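Local coordinates for protein tyrosine aminotransferase (Leishmania infantum, PDB 4IX8) that probably transfers the amino group of L-tyrosine to 2-oxoglutarate, using pyridoxal 5'-phosphate as its cofactor, at residues Leu165-Ser170 and Tyr188-Ser193; Trp196-Arg201 and Ser225-Ala230; Ala111-Gln116 and Cys324-Ala329; Val118-Arg123 and Thr331-Pro336. All coordinates share one frame; numbering follows the deposited sequence.

Interaction 1: residues Leu165-Ser170 and Tyr188-Ser193; sequences LVCAPS and YYLDPS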
loop_
_atom_site.group_PDB
_atom_site.type_symbol
_atom_site.label_atom_id
_atom_site.label_comp_id
_atom_site.label_asym_id
_atom_site.label_seq_id
_atom_site.Cartn_x
_atom_site.Cartn_y
_atom_site.Cartn_z
ATOM N N LEU A 165 -16.747 1.530 16.424
ATOM C CA LEU A 165 -17.329 2.838 16.623
ATOM C C LEU A 165 -16.381 3.834 16.022
ATOM O O LEU A 165 -15.234 3.903 16.432
ATOM C CB LEU A 165 -17.586 3.147 18.108
ATOM C CG LEU A 165 -18.556 2.188 18.820
ATOM C CD1 LEU A 165 -18.910 2.691 20.200
ATOM C CD2 LEU A 165 -19.796 2.023 18.071
ATOM N N VAL A 166 -16.873 4.581 15.032
ATOM C CA VAL A 166 -16.082 5.583 14.288
ATOM C C VAL A 166 -16.791 6.943 14.301
ATOM O O VAL A 166 -18.019 7.005 14.161
ATOM C CB VAL A 166 -15.878 5.197 12.849
ATOM C CG1 VAL A 166 -14.974 6.215 12.145
ATOM C CG2 VAL A 166 -15.291 3.777 12.763
ATOM N N CYS A 167 -16.045 8.024 14.513
ATOM C CA CYS A 167 -16.642 9.353 14.487
ATOM C C CYS A 167 -17.223 9.655 13.109
ATOM O O CYS A 167 -16.733 9.164 12.099
ATOM C CB CYS A 167 -15.620 10.412 14.887
ATOM S SG CYS A 167 -14.179 10.239 13.858
ATOM N N ALA A 168 -18.273 10.473 13.087
ATOM C CA ALA A 168 -18.790 11.112 11.861
ATOM C C ALA A 168 -18.985 12.573 12.220
ATOM O O ALA A 168 -19.592 12.868 13.230
ATOM C CB ALA A 168 -20.094 10.522 11.399
ATOM N N PRO A 169 -18.487 13.502 11.398
ATOM C CA PRO A 169 -17.823 13.262 10.118
ATOM C C PRO A 169 -16.388 12.819 10.274
ATOM O O PRO A 169 -15.740 13.106 11.276
ATOM C CB PRO A 169 -17.909 14.621 9.421
ATOM C CG PRO A 169 -17.926 15.618 10.532
ATOM C CD PRO A 169 -18.663 14.938 11.677
ATOM N N SER A 170 -15.885 12.137 9.258
ATOM C CA SER A 170 -14.602 11.501 9.352
ATOM C C SER A 170 -13.967 11.354 8.002
ATOM O O SER A 170 -14.659 11.141 6.999
ATOM C CB SER A 170 -14.742 10.106 10.003
ATOM O OG SER A 170 -15.764 9.368 9.351
ATOM N N TYR A 188 -20.584 7.155 15.627
ATOM C CA TYR A 188 -21.057 8.048 16.705
ATOM C C TYR A 188 -20.831 9.492 16.183
ATOM O O TYR A 188 -19.946 9.708 15.347
ATOM C CB TYR A 188 -20.338 7.769 18.037
ATOM C CG TYR A 188 -18.879 8.031 17.951
ATOM C CD1 TYR A 188 -18.386 9.313 18.117
ATOM C CD2 TYR A 188 -17.987 7.025 17.635
ATOM C CE1 TYR A 188 -17.049 9.580 18.006
ATOM C CE2 TYR A 188 -16.634 7.288 17.519
ATOM C CZ TYR A 188 -16.183 8.570 17.717
ATOM O OH TYR A 188 -14.859 8.877 17.611
ATOM N N TYR A 189 -21.606 10.473 16.640
ATOM C CA TYR A 189 -21.595 11.786 15.988
ATOM C C TYR A 189 -20.772 12.786 16.790
ATOM O O TYR A 189 -20.657 12.705 18.017
ATOM C CB TYR A 189 -23.060 12.266 15.717
ATOM C CG TYR A 189 -23.639 11.384 14.612
ATOM C CD1 TYR A 189 -23.301 11.601 13.279
ATOM C CD2 TYR A 189 -24.418 10.263 14.905
ATOM C CE1 TYR A 189 -23.753 10.739 12.246
ATOM C CE2 TYR A 189 -24.885 9.389 13.876
ATOM C CZ TYR A 189 -24.551 9.642 12.547
ATOM O OH TYR A 189 -24.993 8.819 11.502
ATOM N N LEU A 190 -20.095 13.654 16.043
ATOM C CA LEU A 190 -19.302 14.731 16.610
ATOM C C LEU A 190 -20.212 15.962 16.718
ATOM O O LEU A 190 -21.108 16.138 15.889
ATOM C CB LEU A 190 -18.069 15.020 15.751
ATOM C CG LEU A 190 -17.078 13.867 15.589
ATOM C CD1 LEU A 190 -16.001 14.180 14.522
ATOM C CD2 LEU A 190 -16.424 13.559 16.916
ATOM N N ASP A 191 -20.037 16.766 17.769
ATOM C CA ASP A 191 -20.919 17.921 18.014
ATOM C C ASP A 191 -20.309 19.279 17.593
ATOM O O ASP A 191 -19.409 19.786 18.263
ATOM C CB ASP A 191 -21.300 17.989 19.493
ATOM C CG ASP A 191 -22.337 19.052 19.775
ATOM O OD1 ASP A 191 -22.632 19.867 18.865
ATOM O OD2 ASP A 191 -22.881 19.065 20.907
ATOM N N PRO A 192 -20.814 19.886 16.502
ATOM C CA PRO A 192 -20.240 21.159 16.018
ATOM C C PRO A 192 -20.377 22.326 17.009
ATOM O O PRO A 192 -19.769 23.391 16.834
ATOM C CB PRO A 192 -21.042 21.449 14.750
ATOM C CG PRO A 192 -22.268 20.615 14.853
ATOM C CD PRO A 192 -21.902 19.404 15.633
ATOM N N SER A 193 -21.188 22.141 18.030
ATOM C CA SER A 193 -21.443 23.237 18.962
ATOM C C SER A 193 -20.734 23.021 20.281
ATOM O O SER A 193 -20.795 23.870 21.179
ATOM C CB SER A 193 -22.961 23.410 19.178
ATOM O OG SER A 193 -23.621 23.733 17.948
#

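Interaction 2: residues Trp196-Arg201 and Ser225-Ala230; sequences WECDLR and SNFSRA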
loop_
_atom_site.group_PDB
_atom_site.type_symbol
_atom_site.label_atom_id
_atom_site.label_comp_id
_atom_site.label_asym_id
_atom_site.label_seq_id
_atom_site.Cartn_x
_atom_site.Cartn_y
_atom_site.Cartn_z
ATOM N N TRP A 196 -16.783 20.022 18.139
ATOM C CA TRP A 196 -16.687 18.796 17.367
ATOM C C TRP A 196 -16.278 17.648 18.275
ATOM O O TRP A 196 -15.590 16.744 17.850
ATOM C CB TRP A 196 -15.712 18.961 16.203
ATOM C CG TRP A 196 -16.276 19.775 15.088
ATOM C CD1 TRP A 196 -15.837 21.012 14.657
ATOM C CD2 TRP A 196 -17.372 19.422 14.232
ATOM N NE1 TRP A 196 -16.604 21.441 13.601
ATOM C CE2 TRP A 196 -17.549 20.494 13.321
ATOM C CE3 TRP A 196 -18.239 18.314 14.158
ATOM C CZ2 TRP A 196 -18.520 20.472 12.337
ATOM C CZ3 TRP A 196 -19.221 18.300 13.178
ATOM C CH2 TRP A 196 -19.355 19.373 12.284
ATOM N N GLU A 197 -16.722 17.708 19.534
ATOM C CA GLU A 197 -16.474 16.629 20.474
ATOM C C GLU A 197 -17.368 15.405 20.240
ATOM O O GLU A 197 -18.454 15.514 19.658
ATOM C CB GLU A 197 -16.616 17.147 21.900
ATOM C CG GLU A 197 -15.438 18.039 22.289
ATOM C CD GLU A 197 -15.497 18.514 23.733
ATOM O OE1 GLU A 197 -16.526 18.230 24.376
ATOM O OE2 GLU A 197 -14.537 19.185 24.208
ATOM N N CYS A 198 -16.858 14.256 20.695
ATOM C CA CYS A 198 -17.520 12.956 20.604
ATOM C C CYS A 198 -18.702 12.954 21.526
ATOM O O CYS A 198 -18.592 13.290 22.698
ATOM C CB CYS A 198 -16.584 11.802 21.006
ATOM S SG CYS A 198 -14.916 11.653 20.147
ATOM N N ASP A 199 -19.846 12.566 21.005
ATOM C CA ASP A 199 -20.997 12.341 21.846
ATOM C C ASP A 199 -20.853 10.955 22.531
ATOM O O ASP A 199 -21.373 9.968 22.038
ATOM C CB ASP A 199 -22.258 12.417 21.004
ATOM C CG ASP A 199 -23.526 12.374 21.825
ATOM O OD1 ASP A 199 -23.460 12.060 23.033
ATOM O OD2 ASP A 199 -24.592 12.605 21.215
ATOM N N LEU A 200 -20.146 10.888 23.654
ATOM C CA LEU A 200 -19.922 9.611 24.324
ATOM C C LEU A 200 -21.174 9.004 24.938
ATOM O O LEU A 200 -21.276 7.780 25.037
ATOM C CB LEU A 200 -18.861 9.783 25.419
ATOM C CG LEU A 200 -17.509 10.319 24.921
ATOM C CD1 LEU A 200 -16.483 10.363 26.042
ATOM C CD2 LEU A 200 -16.999 9.412 23.773
ATOM N N ARG A 201 -22.158 9.831 25.264
ATOM C CA ARG A 201 -23.364 9.338 25.897
ATOM C C ARG A 201 -24.135 8.530 24.866
ATOM O O ARG A 201 -24.605 7.435 25.131
ATOM C CB ARG A 201 -24.199 10.485 26.466
ATOM N N SER A 225 -10.639 20.193 14.411
ATOM C CA SER A 225 -10.680 20.232 15.862
ATOM C C SER A 225 -9.399 19.715 16.467
ATOM O O SER A 225 -8.698 18.883 15.878
ATOM C CB SER A 225 -11.845 19.397 16.389
ATOM O OG SER A 225 -11.736 18.053 15.909
ATOM N N ASN A 226 -9.130 20.200 17.668
ATOM C CA ASN A 226 -8.056 19.717 18.501
ATOM C C ASN A 226 -8.577 19.510 19.888
ATOM O O ASN A 226 -8.867 20.475 20.580
ATOM C CB ASN A 226 -6.884 20.686 18.527
ATOM C CG ASN A 226 -5.764 20.205 19.405
ATOM O OD1 ASN A 226 -5.261 19.076 19.240
ATOM N ND2 ASN A 226 -5.352 21.046 20.344
ATOM N N PHE A 227 -8.712 18.244 20.273
ATOM C CA PHE A 227 -9.313 17.861 21.546
ATOM C C PHE A 227 -8.579 18.340 22.787
ATOM O O PHE A 227 -7.371 18.232 22.889
ATOM C CB PHE A 227 -9.410 16.336 21.624
ATOM C CG PHE A 227 -10.479 15.716 20.747
ATOM C CD1 PHE A 227 -11.544 16.457 20.281
ATOM C CD2 PHE A 227 -10.429 14.358 20.417
ATOM C CE1 PHE A 227 -12.537 15.877 19.503
ATOM C CE2 PHE A 227 -11.441 13.767 19.629
ATOM C CZ PHE A 227 -12.481 14.524 19.167
ATOM N N SER A 228 -9.347 18.802 23.770
ATOM C CA SER A 228 -8.809 19.114 25.087
ATOM C C SER A 228 -8.295 17.816 25.748
ATOM O O SER A 228 -8.722 16.728 25.410
ATOM C CB SER A 228 -9.895 19.759 25.959
ATOM O OG SER A 228 -10.903 18.771 26.292
ATOM N N ARG A 229 -7.414 17.962 26.721
ATOM C CA ARG A 229 -6.928 16.840 27.460
ATOM C C ARG A 229 -8.118 16.159 28.106
ATOM O O ARG A 229 -8.239 14.943 28.076
ATOM C CB ARG A 229 -5.912 17.290 28.519
ATOM C CG ARG A 229 -5.393 16.137 29.352
ATOM C CD ARG A 229 -4.201 16.515 30.223
ATOM N NE ARG A 229 -3.700 15.306 30.868
ATOM C CZ ARG A 229 -2.752 14.515 30.364
ATOM N NH1 ARG A 229 -2.161 14.812 29.207
ATOM N NH2 ARG A 229 -2.384 13.413 31.015
ATOM N N ALA A 230 -9.062 16.949 28.592
ATOM C CA ALA A 230 -10.158 16.390 29.382
ATOM C C ALA A 230 -11.052 15.503 28.527
ATOM O O ALA A 230 -11.557 14.477 28.988
ATOM C CB ALA A 230 -10.977 17.512 30.046
HETATM O O HOH W 1 -13.500 16.073 16.110
HETATM O O HOH W 2 -11.829 19.532 23.007
HETATM O O HOH W 3 -13.376 19.725 26.527
#

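Interaction 3: residues Ala111-Gln116 and Cys324-Ala329; sequences ADNLRQ and CQEAIA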
loop_
_atom_site.group_PDB
_atom_site.type_symbol
_atom_site.label_atom_id
_atom_site.label_comp_id
_atom_site.label_asym_id
_atom_site.label_seq_id
_atom_site.Cartn_x
_atom_site.Cartn_y
_atom_site.Cartn_z
ATOM N N ALA A 111 12.060 -1.306 8.963
ATOM C CA ALA A 111 13.480 -1.303 9.304
ATOM C C ALA A 111 13.631 -1.062 10.806
ATOM O O ALA A 111 12.941 -0.199 11.366
ATOM C CB ALA A 111 14.184 -0.241 8.530
ATOM N N ASP A 112 14.495 -1.844 11.458
ATOM C CA ASP A 112 14.746 -1.692 12.888
ATOM C C ASP A 112 15.005 -0.235 13.279
ATOM O O ASP A 112 14.441 0.249 14.269
ATOM C CB ASP A 112 15.967 -2.503 13.335
ATOM C CG ASP A 112 15.730 -3.997 13.324
ATOM O OD1 ASP A 112 14.608 -4.445 13.017
ATOM O OD2 ASP A 112 16.685 -4.731 13.653
ATOM N N ASN A 113 15.859 0.460 12.522
ATOM C CA ASN A 113 16.322 1.776 12.982
ATOM C C ASN A 113 15.188 2.784 12.952
ATOM O O ASN A 113 15.037 3.549 13.900
ATOM C CB ASN A 113 17.545 2.284 12.189
ATOM C CG ASN A 113 17.297 2.423 10.702
ATOM O OD1 ASN A 113 16.318 1.898 10.155
ATOM N ND2 ASN A 113 18.221 3.099 10.020
ATOM N N LEU A 114 14.330 2.727 11.936
ATOM C CA LEU A 114 13.183 3.652 11.862
ATOM C C LEU A 114 12.185 3.342 12.995
ATOM O O LEU A 114 11.637 4.243 13.640
ATOM C CB LEU A 114 12.458 3.566 10.497
ATOM C CG LEU A 114 11.203 4.471 10.344
ATOM C CD1 LEU A 114 11.586 5.914 10.599
ATOM C CD2 LEU A 114 10.540 4.354 8.990
ATOM N N ARG A 115 11.995 2.069 13.289
ATOM C CA ARG A 115 11.077 1.723 14.365
ATOM C C ARG A 115 11.595 2.294 15.690
ATOM O O ARG A 115 10.814 2.834 16.490
ATOM C CB ARG A 115 10.885 0.203 14.447
ATOM C CG ARG A 115 10.173 -0.383 13.245
ATOM C CD ARG A 115 10.215 -1.937 13.273
ATOM N NE ARG A 115 9.375 -2.470 14.332
ATOM C CZ ARG A 115 9.469 -3.714 14.812
ATOM N NH1 ARG A 115 10.391 -4.534 14.342
ATOM N NH2 ARG A 115 8.644 -4.135 15.772
ATOM N N GLN A 116 12.908 2.208 15.902
ATOM C CA GLN A 116 13.501 2.772 17.110
ATOM C C GLN A 116 13.346 4.276 17.140
ATOM O O GLN A 116 13.037 4.865 18.188
ATOM C CB GLN A 116 14.975 2.396 17.198
ATOM C CG GLN A 116 15.141 1.001 17.761
ATOM C CD GLN A 116 16.391 0.297 17.283
ATOM O OE1 GLN A 116 17.400 0.922 17.007
ATOM N NE2 GLN A 116 16.302 -1.023 17.126
ATOM N N CYS A 324 12.972 5.707 1.724
ATOM C CA CYS A 324 12.302 6.673 2.596
ATOM C C CYS A 324 12.441 6.292 4.064
ATOM O O CYS A 324 12.632 7.164 4.903
ATOM C CB CYS A 324 10.822 6.827 2.190
ATOM S SG CYS A 324 10.523 7.558 0.504
ATOM N N GLN A 325 12.410 4.991 4.373
ATOM C CA GLN A 325 12.541 4.535 5.756
ATOM C C GLN A 325 13.907 4.954 6.306
ATOM O O GLN A 325 14.006 5.497 7.399
ATOM C CB GLN A 325 12.375 3.002 5.845
ATOM C CG GLN A 325 10.939 2.462 5.731
ATOM C CD GLN A 325 10.824 0.999 6.169
ATOM O OE1 GLN A 325 10.956 0.688 7.358
ATOM N NE2 GLN A 325 10.627 0.085 5.200
ATOM N N GLU A 326 14.970 4.743 5.547
ATOM C CA GLU A 326 16.283 5.182 6.021
ATOM C C GLU A 326 16.353 6.716 6.022
ATOM O O GLU A 326 16.843 7.313 6.998
ATOM C CB GLU A 326 17.410 4.559 5.157
ATOM C CG GLU A 326 18.842 5.024 5.463
ATOM C CD GLU A 326 19.290 4.752 6.883
ATOM O OE1 GLU A 326 18.587 4.003 7.596
ATOM O OE2 GLU A 326 20.347 5.284 7.291
ATOM N N ALA A 327 15.832 7.371 4.985
ATOM C CA ALA A 327 15.898 8.844 4.949
ATOM C C ALA A 327 15.197 9.457 6.154
ATOM O O ALA A 327 15.697 10.398 6.773
ATOM C CB ALA A 327 15.284 9.402 3.657
ATOM N N ILE A 328 14.063 8.880 6.523
ATOM C CA ILE A 328 13.272 9.417 7.631
ATOM C C ILE A 328 13.925 9.007 8.943
ATOM O O ILE A 328 13.888 9.758 9.929
ATOM C CB ILE A 328 11.805 8.917 7.572
ATOM C CG1 ILE A 328 11.102 9.547 6.382
ATOM C CG2 ILE A 328 11.043 9.268 8.840
ATOM C CD1 ILE A 328 9.822 8.879 6.025
ATOM N N ALA A 329 14.563 7.838 8.949
ATOM C CA ALA A 329 15.286 7.401 10.144
ATOM C C ALA A 329 16.430 8.381 10.454
ATOM O O ALA A 329 16.769 8.622 11.612
ATOM C CB ALA A 329 15.844 5.984 9.957
HETATM O O HOH W 4 16.655 1.934 7.166
#

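Interaction 4: residues Val118-Arg123 and Thr331-Pro336; sequences VSTYWR and TLLKCP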
loop_
_atom_site.group_PDB
_atom_site.type_symbol
_atom_site.label_atom_id
_atom_site.label_comp_id
_atom_site.label_asym_id
_atom_site.label_seq_id
_atom_site.Cartn_x
_atom_site.Cartn_y
_atom_site.Cartn_z
ATOM N N VAL A 118 11.071 6.210 15.491
ATOM C CA VAL A 118 9.685 6.626 15.649
ATOM C C VAL A 118 9.281 6.567 17.102
ATOM O O VAL A 118 8.585 7.434 17.620
ATOM C CB VAL A 118 8.779 5.725 14.845
ATOM C CG1 VAL A 118 7.352 5.844 15.309
ATOM C CG2 VAL A 118 8.906 6.034 13.375
ATOM N N SER A 119 9.729 5.511 17.764
ATOM C CA SER A 119 9.462 5.315 19.175
ATOM C C SER A 119 10.032 6.484 19.975
ATOM O O SER A 119 9.379 7.012 20.876
ATOM C CB SER A 119 10.085 4.012 19.662
ATOM O OG SER A 119 9.885 3.884 21.054
ATOM N N THR A 120 11.253 6.883 19.633
ATOM C CA THR A 120 11.922 7.993 20.314
ATOM C C THR A 120 11.195 9.300 20.048
ATOM O O THR A 120 11.035 10.128 20.947
ATOM C CB THR A 120 13.361 8.149 19.850
ATOM O OG1 THR A 120 14.079 6.939 20.126
ATOM C CG2 THR A 120 14.027 9.338 20.536
ATOM N N TYR A 121 10.759 9.475 18.803
ATOM C CA TYR A 121 10.031 10.685 18.393
ATOM C C TYR A 121 8.721 10.871 19.139
ATOM O O TYR A 121 8.445 11.955 19.621
ATOM C CB TYR A 121 9.775 10.643 16.882
ATOM C CG TYR A 121 8.754 11.627 16.337
ATOM C CD1 TYR A 121 9.089 12.947 16.029
ATOM C CD2 TYR A 121 7.482 11.203 16.029
ATOM C CE1 TYR A 121 8.118 13.841 15.489
ATOM C CE2 TYR A 121 6.543 12.053 15.495
ATOM C CZ TYR A 121 6.842 13.360 15.239
ATOM O OH TYR A 121 5.846 14.145 14.713
ATOM N N TRP A 122 7.956 9.798 19.307
ATOM C CA TRP A 122 6.623 9.919 19.898
ATOM C C TRP A 122 6.717 10.192 21.394
ATOM O O TRP A 122 5.751 10.648 22.003
ATOM C CB TRP A 122 5.767 8.664 19.657
ATOM C CG TRP A 122 4.335 9.093 19.527
ATOM C CD1 TRP A 122 3.404 9.188 20.526
ATOM C CD2 TRP A 122 3.686 9.568 18.332
ATOM N NE1 TRP A 122 2.213 9.669 20.020
ATOM C CE2 TRP A 122 2.374 9.931 18.684
ATOM C CE3 TRP A 122 4.093 9.716 17.005
ATOM C CZ2 TRP A 122 1.471 10.418 17.757
ATOM C CZ3 TRP A 122 3.192 10.213 16.088
ATOM C CH2 TRP A 122 1.904 10.554 16.465
ATOM N N ARG A 123 7.903 9.981 21.959
ATOM C CA ARG A 123 8.140 10.222 23.375
ATOM C C ARG A 123 7.967 11.672 23.752
ATOM O O ARG A 123 7.650 11.973 24.893
ATOM C CB ARG A 123 9.538 9.754 23.763
ATOM C CG ARG A 123 9.721 8.281 23.474
ATOM C CD ARG A 123 10.527 7.566 24.513
ATOM N NE ARG A 123 10.427 6.112 24.386
ATOM C CZ ARG A 123 11.141 5.276 25.131
ATOM N NH1 ARG A 123 12.010 5.760 26.041
ATOM N NH2 ARG A 123 10.990 3.962 24.978
ATOM N N THR A 331 16.446 11.692 9.741
ATOM C CA THR A 331 16.052 13.092 9.869
ATOM C C THR A 331 14.840 13.387 10.785
ATOM O O THR A 331 14.671 14.521 11.241
ATOM C CB THR A 331 15.748 13.678 8.470
ATOM O OG1 THR A 331 14.701 12.930 7.840
ATOM C CG2 THR A 331 17.029 13.672 7.585
ATOM N N LEU A 332 14.051 12.377 11.109
ATOM C CA LEU A 332 12.818 12.597 11.866
ATOM C C LEU A 332 13.070 13.330 13.180
ATOM O O LEU A 332 12.247 14.098 13.644
ATOM C CB LEU A 332 12.137 11.252 12.147
ATOM C CG LEU A 332 10.805 11.361 12.883
ATOM C CD1 LEU A 332 9.742 12.028 12.031
ATOM C CD2 LEU A 332 10.350 9.956 13.293
ATOM N N LEU A 333 14.191 13.024 13.801
ATOM C CA LEU A 333 14.575 13.622 15.073
ATOM C C LEU A 333 15.346 14.919 14.887
ATOM O O LEU A 333 15.688 15.557 15.853
ATOM C CB LEU A 333 15.436 12.645 15.875
ATOM C CG LEU A 333 14.820 11.299 16.261
ATOM C CD1 LEU A 333 15.896 10.447 16.919
ATOM C CD2 LEU A 333 13.642 11.474 17.198
ATOM N N LYS A 334 15.725 15.242 13.659
ATOM C CA LYS A 334 16.593 16.395 13.408
ATOM C C LYS A 334 15.837 17.575 12.799
ATOM O O LYS A 334 16.355 18.658 12.706
ATOM C CB LYS A 334 17.744 15.997 12.486
ATOM C CG LYS A 334 18.758 15.042 13.097
ATOM C CD LYS A 334 20.023 15.020 12.216
ATOM C CE LYS A 334 21.077 14.055 12.722
ATOM N NZ LYS A 334 22.294 13.996 11.827
ATOM N N CYS A 335 14.587 17.371 12.429
ATOM C CA CYS A 335 13.818 18.411 11.778
ATOM C C CYS A 335 13.520 19.498 12.763
ATOM O O CYS A 335 13.032 19.219 13.864
ATOM C CB CYS A 335 12.535 17.849 11.216
ATOM S SG CYS A 335 12.837 17.058 9.638
ATOM N N PRO A 336 13.839 20.746 12.385
ATOM C CA PRO A 336 13.684 21.830 13.350
ATOM C C PRO A 336 12.241 22.292 13.452
ATOM O O PRO A 336 11.467 22.198 12.489
ATOM C CB PRO A 336 14.571 22.941 12.770
ATOM C CG PRO A 336 14.677 22.634 11.271
ATOM C CD PRO A 336 14.111 21.266 11.028
#

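Interaction 1: residues Leu165-Ser170 and Tyr188-Ser193
The second strand of a beta-alpha-beta crossover is laid beside the first where C167 pairs with Y188 and A168 with Y189, in strands 163-168 and 184-191. Three backbone bonds form the parallel ladder. Y188 N donates to V166 O (3.0 Å), Y188 O accepts from A168 N (2.9 Å), and L190 N closes on A168 O (3.0 Å), so that Y188 straddles C167 and A168 in turn straddles Y189. What individualises the pairing is the Y188 ring. With CG set between the backbone N and the carbonyl carbon (chi1 63°), the ring folds back across the neighbouring strand instead of standing clear of it. C167 CA lies over its face, 3.6 Å from the ring centroid, in a CH-pi contact, and C167 CB comes within 3.2 Å of Y188 OH. L165 CB meets the same ring at CD2. On the other face of the sheet, A168 CB rests against CE1 of Y189. Further along, L190 turns its methyl CD1 toward the end of the first strand, 3.8 Å from C167 CB and 3.4 Å from P169 O, where the peptide bond before P169 is cis and the chain leaves the sheet. Helix 173-181 makes the connection between the two strands. Beyond them, strand 211-217 bonds to the far edge of 163-168 through L165; V215 O takes the hydrogen bond of Y188 OH, F214 stacks on the Y188 ring, and strand 197-198 flanks 184-191 as an antiparallel neighbour within the eight-stranded mixed sheet.

Interaction 2: residues Trp196-Arg201 and Ser225-Ala230
F227 presents the rim of its ring to the backbone of W196: the carbonyl oxygen W196 O lies in the ring plane, 3.6 Å from CE1. The sulfur of C198 comes near the neighbouring ring atoms, SG 3.9 Å from CZ, in an oblique sulfur-aromatic contact. Between these two approaches E197 offers its CA to CE1, so three successive residues follow the outline of one phenyl group. Here strand 197-198, outermost in its sheet within this chain, meets the loop leading into helix 229-242. W196 itself adds its CB, against S225 CB at 3.9 Å, while its indole leads away toward P169, C223 and F416. The E197 side chain runs the other way; extended beyond CG (chi2 -177°), it carries OE2 toward S228, at the N-cap of helix 229-242. No hydrogen bond links the two segments directly, and three waters do that work. One water donates to W196 O (2.8 Å) and also bonds to S225 OG. A second takes the N-H of S228 and gives a proton to E197 OE2 (3.0 Å from the water). The third donates to OE2 as well, at 2.6 Å, and pairs with S228 OG, which caps the helix through H231 N. H231 also meets the F227 ring edge-to-face. The chemistry is thus divided: a buried aromatic and sulfur patch on one flank, and on the other a carboxylate hydrated at a helix N-terminus, where the helix end and the water protons would probably favour its negative charge.

Interaction 3: residues Ala111-Gln116 and Cys324-Ala329
E326 OE1 is gripped twice: by the amide nitrogen ND2 of N113 at 2.6 Å and by a water at 2.9 Å. OE1 lies almost in the amide plane of N113 and receives the N-H on its syn lone pair, so amide and carboxylate lie nearly coplanar although the two side chains cross at about a right angle. The water donates to N113 OD1 too, at 3.0 Å, so both ends of the amide are tied to the same carboxylate oxygen, one directly and one through water. OE2 forms a salt bridge with R330. A second polar bond lies just before this, at the start of helix 112-122: A111 N, at the N-cap position, donates almost straight to Q325 OE1 (2.8 Å, 174°), while Q325 NE2 is taken by V320 O. This is side-by-side helix packing: segments 112-116 and 324-329 of helices 112-122 and 322-331 approach to 8.7 Å between axes and cross at 42°. Its apolar centre is L114. CG stands anti to the backbone N (chi1 178°), which sends the forked end into the interface: CD1 reaches I328 CG2 at 3.8 Å, and CD2 touches Q325 CG at the same separation. A329 carries only a methyl group, and its CA comes within 4.6 Å of L114 CA. Strand 140-143 covers L114 and Q325 through I142, and N321 of the second subunit packs on C324.

Interaction 4: residues Val118-Arg123 and Thr331-Pro336
The Y121 ring receives the methyl CD1 of L332 over one face, 4.2 Å from the ring centroid and 13° off the normal, a CH-pi contact displaced toward the rim. L332 CG lies over the same face, near the rim, 3.9 Å from CD1 of Y121. The other branch, CD2, sits over the root of the ring, 3.7 Å from Y121 CB, and also brushes V118 CG2. With CG anti to the backbone N in L332 (chi1 -178°), the fork is thrown toward the helix, and the leucine lies across the tyrosine at about a right angle. The polar tip of Y121 is held elsewhere: its hydroxyl bonds to E254 OE2, which probably helps to fix the direction of the ring. L333 works on the outer flank. Its CD2 lies 3.9 Å from Y121 N and 4.0 Å from T120 CG2, covering the helix backbone where the contact nears solvent. No hydrogen bond joins the two segments, and the packing is wholly apolar. The leucines are the central pair of a turn closed by K334 N bonding to T331 O at 2.7 Å, whose backbone angles fit a type I beta turn. Both Y121 and L332 also touch Y283, the residue after the predicted cofactor lysine. The arrangement is a helix-to-turn packing: the last turns of helix 112-122 are covered by the link between helices 322-331 and 337-355.

How the interactions relate
The four contacts form two pairs. Interactions 1 and 2 have centres 9 Å apart and share one mixed sheet, strand 184-191 of the first bonding to strand 197-198 of the second. Interactions 3 and 4, centred 11 Å apart, use successive parts of helix 112-122, which meets helix 322-331 and then the turn that follows it. Their segments alternate along the chain, and between their early and late halves come interaction 1 and then interaction 2. The pairs do not touch: interaction 1 lies about 34 Å from interaction 3, centre to centre, and across the chain's centre. The first pair joins the sheet edge to the lead-in of helix 229-242; the second bridges about 200 residues.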